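Local coordinates for protein TRAP-type transporter, periplasmic component (Cupriavidus necator, PDB 4P8B) that binds (S)-2-acetolactate as the periplasmic component of a TRAP-type transporter and probably delivers it to the membrane subunits for uptake, at residues D54-K57 with R63-I66; G143-A148 with Q251-W256; L182-F187 with A192-M197; P204-G209 with V229-V234. One frame throughout, in Å; residues are numbered along the deposited sequence.

The four contacts fall into two pairs, far apart in space. Interactions 1 and 2 lie 15 Å apart between centres and touch directly, I64 CD1 meeting W256 CE2 at 3.9 Å; both are distant from the acetolactate pocket. Interactions 3 and 4, whose centres are 17 Å apart, also touch, through M197 SE and A205 CB at 3.7 Å, where strand 193-196 runs on into helix 199-208. This second pair lies nearer the ligand: the side chain of M206 is about 8 Å from it, that of Q196 about 10 Å. Between the pairs the centres stand 33 to 39 Å apart, and interaction 3 lies across the chain's centre from interactions 1 and 2.

Interaction 1: residues D54-K57 with R63-I66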
# COMPACT_ATOMS: atom_id res chain seq x y z
N ASP A 54 8.98 -11.24 15.53
CA ASP A 54 10.09 -11.39 16.48
C ASP A 54 9.70 -10.81 17.83
O ASP A 54 9.97 -11.40 18.88
CB ASP A 54 11.38 -10.72 15.98
CG ASP A 54 11.97 -11.39 14.75
OD1 ASP A 54 11.54 -12.50 14.39
OD2 ASP A 54 12.89 -10.80 14.14
N LEU A 55 9.04 -9.66 17.84
CA LEU A 55 8.69 -9.05 19.12
C LEU A 55 7.64 -9.87 19.85
O LEU A 55 7.68 -10.00 21.08
CB LEU A 55 8.16 -7.63 18.92
CG LEU A 55 9.18 -6.57 18.50
CD1 LEU A 55 8.47 -5.23 18.28
CD2 LEU A 55 10.30 -6.40 19.52
N VAL A 56 6.68 -10.43 19.12
CA VAL A 56 5.65 -11.25 19.74
C VAL A 56 6.25 -12.48 20.38
O VAL A 56 5.91 -12.83 21.52
CB VAL A 56 4.57 -11.68 18.73
CG1 VAL A 56 3.72 -12.79 19.31
CG2 VAL A 56 3.73 -10.47 18.31
N LYS A 57 7.15 -13.14 19.67
CA LYS A 57 7.78 -14.33 20.20
C LYS A 57 8.53 -13.97 21.47
O LYS A 57 8.36 -14.62 22.50
CB LYS A 57 8.73 -14.92 19.17
CG LYS A 57 9.21 -16.31 19.55
CD LYS A 57 9.85 -17.00 18.36
CE LYS A 57 11.35 -16.79 18.36
NZ LYS A 57 12.00 -17.81 19.22
N ARG A 63 5.75 -18.32 23.50
CA ARG A 63 4.46 -19.00 23.44
C ARG A 63 3.75 -18.79 22.12
O ARG A 63 3.10 -19.69 21.61
CB ARG A 63 3.56 -18.57 24.59
CG ARG A 63 4.03 -19.12 25.94
CD ARG A 63 3.08 -18.80 27.08
NE ARG A 63 2.96 -17.37 27.26
CZ ARG A 63 1.93 -16.65 26.84
NH1 ARG A 63 0.90 -17.24 26.23
NH2 ARG A 63 1.93 -15.34 27.03
N ILE A 64 3.86 -17.59 21.56
CA ILE A 64 3.25 -17.34 20.26
C ILE A 64 4.34 -17.27 19.19
O ILE A 64 5.15 -16.34 19.18
CB ILE A 64 2.40 -16.06 20.26
CG1 ILE A 64 1.26 -16.18 21.28
CG2 ILE A 64 1.83 -15.83 18.85
CD1 ILE A 64 0.37 -14.96 21.36
N ASN A 65 4.33 -18.28 18.32
CA ASN A 65 5.37 -18.51 17.33
C ASN A 65 4.77 -18.33 15.95
O ASN A 65 3.86 -19.05 15.56
CB ASN A 65 5.92 -19.94 17.47
CG ASN A 65 6.79 -20.35 16.31
OD1 ASN A 65 6.58 -21.40 15.70
ND2 ASN A 65 7.76 -19.50 15.98
N ILE A 66 5.25 -17.33 15.23
CA ILE A 66 4.64 -16.94 13.97
C ILE A 66 5.58 -17.15 12.79
O ILE A 66 6.74 -16.74 12.84
CB ILE A 66 4.24 -15.46 14.01
CG1 ILE A 66 3.28 -15.17 15.16
CG2 ILE A 66 3.61 -15.04 12.67
CD1 ILE A 66 3.27 -13.70 15.58
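A chi1 of 166° turns CG1 of V56 away from its own N and toward the returning chain, and I64 does the same with CG2, since its chi1 of -61° sends CG1 the other way; these two methyl branches therefore meet, CG1 of V56 lying 3.6 Å from CG2 of I64. The two side chains cross obliquely, and V56 CG1 also rests against the branch point of I64, at 3.7 Å from its CB. From I66 comes the far end of the longer branch: its CD1 reaches V56 CG1 at 3.9 Å and sits almost as close to V56 CB. One valine on the helix thus meets two isoleucines that are two residues apart on the returning chain. K57 adds a backbone contact of a different kind, a CA-H...O approach in which its CA stands 3.5 Å from I64 O. That carbonyl oxygen is buried here without a conventional partner, so the weak C-H donor is what faces it. Farther out, the aliphatic part of K57 lies alongside the side chain of N65, both pointing the same way. T60, in the turn joining the segments, accepts the N-H of I64 and bonds to V56 O through its hydroxyl. The contact folds the end of helix 44-59 back on the entry to strand 66-69, with Y33 and M35 of strand 33-36 lining I66, and V264 and A267 of helix 258-279 covering V56.

Interaction 2: residues G143-A148 with Q251-W256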
# COMPACT_ATOMS: atom_id res chain seq x y z
N GLY A 143 -14.71 -8.77 11.05
CA GLY A 143 -14.11 -10.01 11.52
C GLY A 143 -12.60 -10.06 11.41
O GLY A 143 -11.99 -11.12 11.48
N VAL A 144 -11.98 -8.89 11.29
CA VAL A 144 -10.54 -8.77 11.10
C VAL A 144 -10.00 -7.69 12.05
O VAL A 144 -10.19 -6.50 11.78
CB VAL A 144 -10.22 -8.46 9.63
CG1 VAL A 144 -8.71 -8.18 9.39
CG2 VAL A 144 -10.69 -9.62 8.74
N VAL A 145 -9.30 -8.09 13.11
CA VAL A 145 -8.96 -7.19 14.20
C VAL A 145 -7.75 -6.35 13.82
O VAL A 145 -6.63 -6.89 13.70
CB VAL A 145 -8.66 -7.97 15.48
CG1 VAL A 145 -8.33 -7.02 16.63
CG2 VAL A 145 -9.84 -8.88 15.86
N PRO A 146 -7.95 -5.04 13.60
CA PRO A 146 -6.83 -4.17 13.24
C PRO A 146 -6.08 -3.67 14.45
O PRO A 146 -6.72 -3.29 15.45
CB PRO A 146 -7.52 -3.01 12.53
CG PRO A 146 -8.81 -2.87 13.27
CD PRO A 146 -9.22 -4.29 13.68
N LEU A 147 -4.75 -3.64 14.38
CA LEU A 147 -3.92 -3.33 15.53
C LEU A 147 -2.98 -2.14 15.34
O LEU A 147 -2.60 -1.50 16.32
CB LEU A 147 -3.08 -4.54 15.90
CG LEU A 147 -3.88 -5.79 16.29
CD1 LEU A 147 -2.93 -6.95 16.57
CD2 LEU A 147 -4.81 -5.56 17.49
N ALA A 148 -2.54 -1.89 14.11
CA ALA A 148 -1.58 -0.82 13.87
C ALA A 148 -1.50 -0.50 12.40
O ALA A 148 -1.93 -1.29 11.56
CB ALA A 148 -0.21 -1.21 14.37
N GLN A 251 -11.15 -14.86 15.36
CA GLN A 251 -11.21 -16.05 16.21
C GLN A 251 -9.83 -16.39 16.79
O GLN A 251 -9.72 -16.87 17.91
CB GLN A 251 -11.83 -17.23 15.46
CG GLN A 251 -13.33 -17.07 15.23
CD GLN A 251 -13.67 -16.23 14.01
OE1 GLN A 251 -12.91 -16.20 13.04
NE2 GLN A 251 -14.81 -15.55 14.05
N ILE A 252 -8.77 -16.11 16.03
CA ILE A 252 -7.42 -16.28 16.54
C ILE A 252 -7.22 -15.29 17.68
O ILE A 252 -6.73 -15.63 18.76
CB ILE A 252 -6.36 -16.01 15.43
CG1 ILE A 252 -6.46 -17.08 14.35
CG2 ILE A 252 -4.97 -15.94 16.01
CD1 ILE A 252 -6.02 -18.46 14.80
N TRP A 253 -7.63 -14.05 17.43
CA TRP A 253 -7.55 -12.99 18.44
C TRP A 253 -8.22 -13.44 19.75
O TRP A 253 -7.59 -13.41 20.79
CB TRP A 253 -8.18 -11.71 17.88
CG TRP A 253 -8.10 -10.50 18.76
CD1 TRP A 253 -9.15 -9.90 19.39
CD2 TRP A 253 -6.93 -9.75 19.12
NE1 TRP A 253 -8.72 -8.81 20.10
CE2 TRP A 253 -7.36 -8.70 19.97
CE3 TRP A 253 -5.57 -9.85 18.82
CZ2 TRP A 253 -6.48 -7.76 20.51
CZ3 TRP A 253 -4.69 -8.92 19.37
CH2 TRP A 253 -5.15 -7.89 20.19
N GLU A 254 -9.49 -13.87 19.65
CA GLU A 254 -10.30 -14.26 20.81
C GLU A 254 -9.77 -15.53 21.45
O GLU A 254 -10.05 -15.78 22.64
CB GLU A 254 -11.76 -14.45 20.39
CG GLU A 254 -12.47 -13.15 20.10
CD GLU A 254 -13.85 -13.33 19.51
OE1 GLU A 254 -14.41 -14.44 19.62
OE2 GLU A 254 -14.38 -12.34 18.95
N SER A 255 -9.04 -16.34 20.70
CA SER A 255 -8.49 -17.57 21.27
C SER A 255 -7.35 -17.26 22.24
O SER A 255 -7.02 -18.07 23.11
CB SER A 255 -7.99 -18.52 20.18
OG SER A 255 -6.72 -18.11 19.67
N TRP A 256 -6.78 -16.07 22.10
CA TRP A 256 -5.69 -15.63 22.97
C TRP A 256 -6.27 -15.01 24.24
O TRP A 256 -7.39 -14.51 24.23
CB TRP A 256 -4.83 -14.60 22.23
CG TRP A 256 -4.06 -15.19 21.10
CD1 TRP A 256 -3.74 -16.49 20.92
CD2 TRP A 256 -3.50 -14.48 19.98
NE1 TRP A 256 -3.02 -16.66 19.76
CE2 TRP A 256 -2.86 -15.43 19.17
CE3 TRP A 256 -3.48 -13.14 19.60
CZ2 TRP A 256 -2.21 -15.08 17.98
CZ3 TRP A 256 -2.83 -12.80 18.42
CH2 TRP A 256 -2.21 -13.76 17.63
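V145 and W253 meet chiefly through a CH-pi contact. The CG1 methyl of V145 stands over one face of the indole, 3.8 Å from the centroid of the five-membered ring and only 6° off its normal. With chi1 of W253 at -177°, CG extends anti to the backbone N and the ring is carried out from the helix to the strand, crossing the valine at about a right angle. Plain apolar contacts extend this meeting along the indole. The other valine methyl, CG2, lies 3.7 Å from W253 CD1, toward the pyrrole end, while L147 takes the benzo end: its CD2 approaches W253 CH2 to 3.6 Å, obliquely to the ring, and its CD1 comes to 3.8 Å from CZ3. Between the two segments the contact is apolar; within the helical segment S255 OG donates to I252 O at 2.6 Å as the helix runs out. Strand 144-154 is an outermost strand of the five-stranded mixed sheet, and V145 and L147 pair through their backbones with V248 and F246 of the adjoining strand 241-249. Helix 250-255 follows that strand directly and brings W253 over the edge strand, while K265 and A268 of helix 258-279 touch L147 from beyond the contact.

Interaction 3: residues L182-F187 with A192-M197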
# COMPACT_ATOMS: atom_id res chain seq x y z
N LEU A 182 -10.94 0.84 -9.05
CA LEU A 182 -10.64 2.27 -9.03
C LEU A 182 -9.38 2.59 -9.82
O LEU A 182 -9.33 3.59 -10.55
CB LEU A 182 -10.55 2.72 -7.57
CG LEU A 182 -10.05 4.14 -7.25
CD1 LEU A 182 -10.68 5.23 -8.13
CD2 LEU A 182 -10.36 4.41 -5.79
N TYR A 183 -8.36 1.74 -9.71
CA TYR A 183 -7.13 2.00 -10.44
C TYR A 183 -7.32 1.91 -11.97
O TYR A 183 -6.73 2.69 -12.72
CB TYR A 183 -5.98 1.08 -9.97
CG TYR A 183 -5.48 1.53 -8.63
CD1 TYR A 183 -4.53 2.54 -8.52
CD2 TYR A 183 -6.03 1.03 -7.45
CE1 TYR A 183 -4.11 3.00 -7.28
CE2 TYR A 183 -5.63 1.49 -6.22
CZ TYR A 183 -4.68 2.49 -6.14
OH TYR A 183 -4.30 2.96 -4.91
N ILE A 184 -8.17 1.00 -12.42
CA ILE A 184 -8.50 0.94 -13.84
C ILE A 184 -9.14 2.25 -14.29
O ILE A 184 -8.78 2.80 -15.32
CB ILE A 184 -9.43 -0.24 -14.16
CG1 ILE A 184 -8.69 -1.57 -13.92
CG2 ILE A 184 -9.93 -0.16 -15.59
CD1 ILE A 184 -7.52 -1.80 -14.86
N GLU A 185 -10.08 2.74 -13.49
CA GLU A 185 -10.78 3.98 -13.83
C GLU A 185 -9.85 5.19 -13.81
O GLU A 185 -9.94 6.06 -14.70
CB GLU A 185 -11.98 4.18 -12.90
CG GLU A 185 -13.06 3.14 -13.16
CD GLU A 185 -14.29 3.36 -12.31
OE1 GLU A 185 -14.61 4.52 -11.99
OE2 GLU A 185 -14.96 2.35 -11.97
N THR A 186 -8.95 5.27 -12.84
CA THR A 186 -8.02 6.39 -12.78
C THR A 186 -7.16 6.43 -14.02
O THR A 186 -6.99 7.48 -14.64
CB THR A 186 -7.15 6.30 -11.54
OG1 THR A 186 -7.99 6.49 -10.39
CG2 THR A 186 -6.03 7.34 -11.54
N PHE A 187 -6.58 5.29 -14.39
CA PHE A 187 -5.69 5.28 -15.56
C PHE A 187 -6.45 5.40 -16.88
O PHE A 187 -5.93 5.99 -17.84
CB PHE A 187 -4.75 4.08 -15.50
CG PHE A 187 -3.60 4.30 -14.57
CD1 PHE A 187 -2.50 5.03 -14.98
CD2 PHE A 187 -3.63 3.83 -13.26
CE1 PHE A 187 -1.45 5.30 -14.12
CE2 PHE A 187 -2.58 4.08 -12.41
CZ PHE A 187 -1.50 4.80 -12.83
N ALA A 192 -4.62 5.98 -20.55
CA ALA A 192 -3.79 4.80 -20.57
C ALA A 192 -4.60 3.52 -20.79
O ALA A 192 -5.83 3.54 -20.84
CB ALA A 192 -2.96 4.72 -19.29
N ASN A 193 -3.88 2.42 -20.95
CA ASN A 193 -4.46 1.08 -21.08
C ASN A 193 -4.00 0.23 -19.91
O ASN A 193 -3.06 -0.56 -20.03
CB ASN A 193 -4.03 0.44 -22.40
CG ASN A 193 -4.67 1.09 -23.60
OD1 ASN A 193 -5.89 1.29 -23.64
ND2 ASN A 193 -3.86 1.44 -24.59
N PRO A 194 -4.65 0.39 -18.76
CA PRO A 194 -4.21 -0.35 -17.58
C PRO A 194 -4.62 -1.81 -17.64
O PRO A 194 -5.63 -2.15 -18.23
CB PRO A 194 -4.93 0.37 -16.43
CG PRO A 194 -6.16 0.89 -17.09
CD PRO A 194 -5.72 1.34 -18.44
N THR A 195 -3.80 -2.67 -17.05
CA THR A 195 -4.13 -4.07 -16.89
C THR A 195 -3.86 -4.45 -15.45
O THR A 195 -2.87 -4.02 -14.84
CB THR A 195 -3.34 -4.97 -17.84
OG1 THR A 195 -1.96 -4.59 -17.81
CG2 THR A 195 -3.87 -4.84 -19.25
N GLN A 196 -4.78 -5.20 -14.88
CA GLN A 196 -4.64 -5.63 -13.51
C GLN A 196 -3.95 -6.97 -13.39
O GLN A 196 -4.22 -7.91 -14.14
CB GLN A 196 -5.99 -5.67 -12.80
CG GLN A 196 -7.06 -6.51 -13.42
CD GLN A 196 -8.39 -6.22 -12.78
OE1 GLN A 196 -8.88 -5.09 -12.85
NE2 GLN A 196 -8.97 -7.21 -12.11
N MSE A 197 -3.01 -7.03 -12.46
CA MSE A 197 -2.42 -8.31 -12.10
C MSE A 197 -1.70 -8.24 -10.77
O MSE A 197 -1.36 -7.17 -10.29
CB MSE A 197 -1.48 -8.81 -13.19
CG MSE A 197 -0.25 -7.99 -13.32
SE MSE A 197 0.74 -8.30 -14.99
CE MSE A 197 -0.45 -7.43 -16.18
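Helix 181-189 and strand 193-196 are the second and third elements of a beta-alpha-beta unit that starts with strand 174-177, and here the helix packs against the strand into which it leads. The short axes run nearly antiparallel, at 167°, and come within 7.9 Å of each other. P194 is the residue both helical side chains settle on. I184 reaches it with the end of its longer branch, CD1 lying 3.7 Å from P194 CB and equally close to CG. F187 supplies only its CB, 3.8 Å from P194 CB, because chi1 of -79° places the ring anti to the carbonyl carbon and leads it away, toward L175 and V177 of strand 174-177. The proline ring thus meets one methyl and one methylene group, with I184 O also near its CG. Nearer the turn, A192 N donates to F187 O at 3.0 Å with an N-H...O angle of 147°; this bond ties the end of the segment 182-187 to the approach to the strand. At the other end, Q196 crosses I184 at about a right angle, its OE1 3.7 Å from I184 CG1. Strand 193-196 pairs in parallel with strand 174-177, which carries the acetolactate-binding R176, and M197 O accepts a bond from that arginine: a beta-alpha-beta crossover joined to the ligand site.

Interaction 4: residues P204-G209 with V229-V234; sequences PAMASG and VGQKFV
Two carbonyl oxygens pass close by, side-on, without a proton between them: M206 O and V229 O, both acceptors, lie 3.5 Å apart where the last turn of helix 199-208 meets the loop leading to strand 233-235. That loop contains an inverse gamma turn centred on Q231. Beside the oxygen pair lie apolar contacts. V229 divides its two methyls between neighbouring helix residues, CG2 lying 3.9 Å from M206 CB and CG1 4.0 Å from A207 CB. The split follows from chi1 of -72°, which sets CG1 anti to the carbonyl carbon and leaves CG2 between the backbone N and that carbon. In selenomethionine M206 the extended chi2 of -179° carries SE to 4.2 Å from Q231 CG; Q214 of strand 213-216 and L226 also touch its side chain. The side chain of M206 lies about 6 Å from that of R176, a ligand-binding arginine, so the contact lies close to the pocket without forming part of its lining. The amide of Q231 is fixed at both ends: OE1 bonds to the hydroxyl of S158, in strand 156-159. Its other end, NE2, donates almost straight to V229 O at 3.1 Å, with the acceptor 2° out of the amide plane.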
# COMPACT_ATOMS: atom_id res chain seq x y z
N PRO A 204 7.06 -10.92 -14.56
CA PRO A 204 7.40 -11.35 -15.92
C PRO A 204 6.85 -10.40 -16.98
O PRO A 204 7.40 -10.28 -18.06
CB PRO A 204 6.76 -12.75 -16.04
CG PRO A 204 5.69 -12.75 -14.96
CD PRO A 204 6.29 -11.96 -13.85
N ALA A 205 5.73 -9.76 -16.66
CA ALA A 205 5.11 -8.84 -17.60
C ALA A 205 6.02 -7.62 -17.84
O ALA A 205 6.16 -7.15 -18.97
CB ALA A 205 3.75 -8.39 -17.08
N MSE A 206 6.67 -7.14 -16.79
CA MSE A 206 7.63 -6.04 -16.96
C MSE A 206 8.88 -6.51 -17.69
O MSE A 206 9.41 -5.80 -18.55
CB MSE A 206 8.04 -5.46 -15.63
CG MSE A 206 6.95 -4.68 -14.95
SE MSE A 206 7.51 -3.90 -13.24
CE MSE A 206 7.63 -5.51 -12.19
N ALA A 207 9.34 -7.71 -17.38
CA ALA A 207 10.58 -8.23 -17.98
C ALA A 207 10.41 -8.42 -19.48
O ALA A 207 11.35 -8.19 -20.24
CB ALA A 207 10.98 -9.55 -17.33
N SER A 208 9.24 -8.87 -19.91
CA SER A 208 9.03 -9.15 -21.34
C SER A 208 8.57 -7.93 -22.14
O SER A 208 8.53 -7.97 -23.36
CB SER A 208 7.97 -10.23 -21.52
OG SER A 208 6.69 -9.70 -21.19
N GLY A 209 8.16 -6.87 -21.45
CA GLY A 209 7.56 -5.74 -22.13
C GLY A 209 6.07 -5.88 -22.40
O GLY A 209 5.49 -5.02 -23.07
N VAL A 229 14.08 -4.29 -15.01
CA VAL A 229 12.98 -4.79 -15.84
C VAL A 229 12.29 -3.62 -16.55
O VAL A 229 11.06 -3.50 -16.56
CB VAL A 229 12.00 -5.70 -15.07
CG1 VAL A 229 12.67 -7.05 -14.76
CG2 VAL A 229 11.51 -5.04 -13.80
N GLY A 230 13.13 -2.76 -17.11
CA GLY A 230 12.70 -1.73 -18.04
C GLY A 230 12.22 -0.43 -17.46
O GLY A 230 11.89 0.46 -18.23
N GLN A 231 12.20 -0.29 -16.15
CA GLN A 231 11.56 0.87 -15.55
C GLN A 231 12.59 1.99 -15.41
O GLN A 231 13.15 2.20 -14.34
CB GLN A 231 10.91 0.50 -14.23
CG GLN A 231 9.91 -0.63 -14.37
CD GLN A 231 8.92 -0.39 -15.48
OE1 GLN A 231 8.14 0.56 -15.42
NE2 GLN A 231 8.95 -1.21 -16.51
N LYS A 232 12.77 2.72 -16.50
CA LYS A 232 13.86 3.70 -16.61
C LYS A 232 13.40 5.14 -16.58
O LYS A 232 14.24 6.04 -16.58
CB LYS A 232 14.71 3.37 -17.84
CG LYS A 232 15.45 2.03 -17.62
CD LYS A 232 16.12 1.48 -18.86
CE LYS A 232 16.68 0.10 -18.60
NZ LYS A 232 17.54 0.06 -17.37
N PHE A 233 12.09 5.34 -16.57
CA PHE A 233 11.47 6.66 -16.39
C PHE A 233 10.57 6.56 -15.18
O PHE A 233 9.82 5.58 -15.05
CB PHE A 233 10.62 7.01 -17.60
CG PHE A 233 11.40 7.18 -18.87
CD1 PHE A 233 11.92 8.41 -19.23
CD2 PHE A 233 11.63 6.09 -19.70
CE1 PHE A 233 12.63 8.56 -20.40
CE2 PHE A 233 12.37 6.24 -20.87
CZ PHE A 233 12.85 7.49 -21.23
N VAL A 234 10.65 7.53 -14.28
CA VAL A 234 9.77 7.63 -13.13
C VAL A 234 9.29 9.07 -12.99
O VAL A 234 10.08 9.98 -13.14
CB VAL A 234 10.52 7.27 -11.82
CG1 VAL A 234 9.69 7.64 -10.59
CG2 VAL A 234 10.89 5.81 -11.80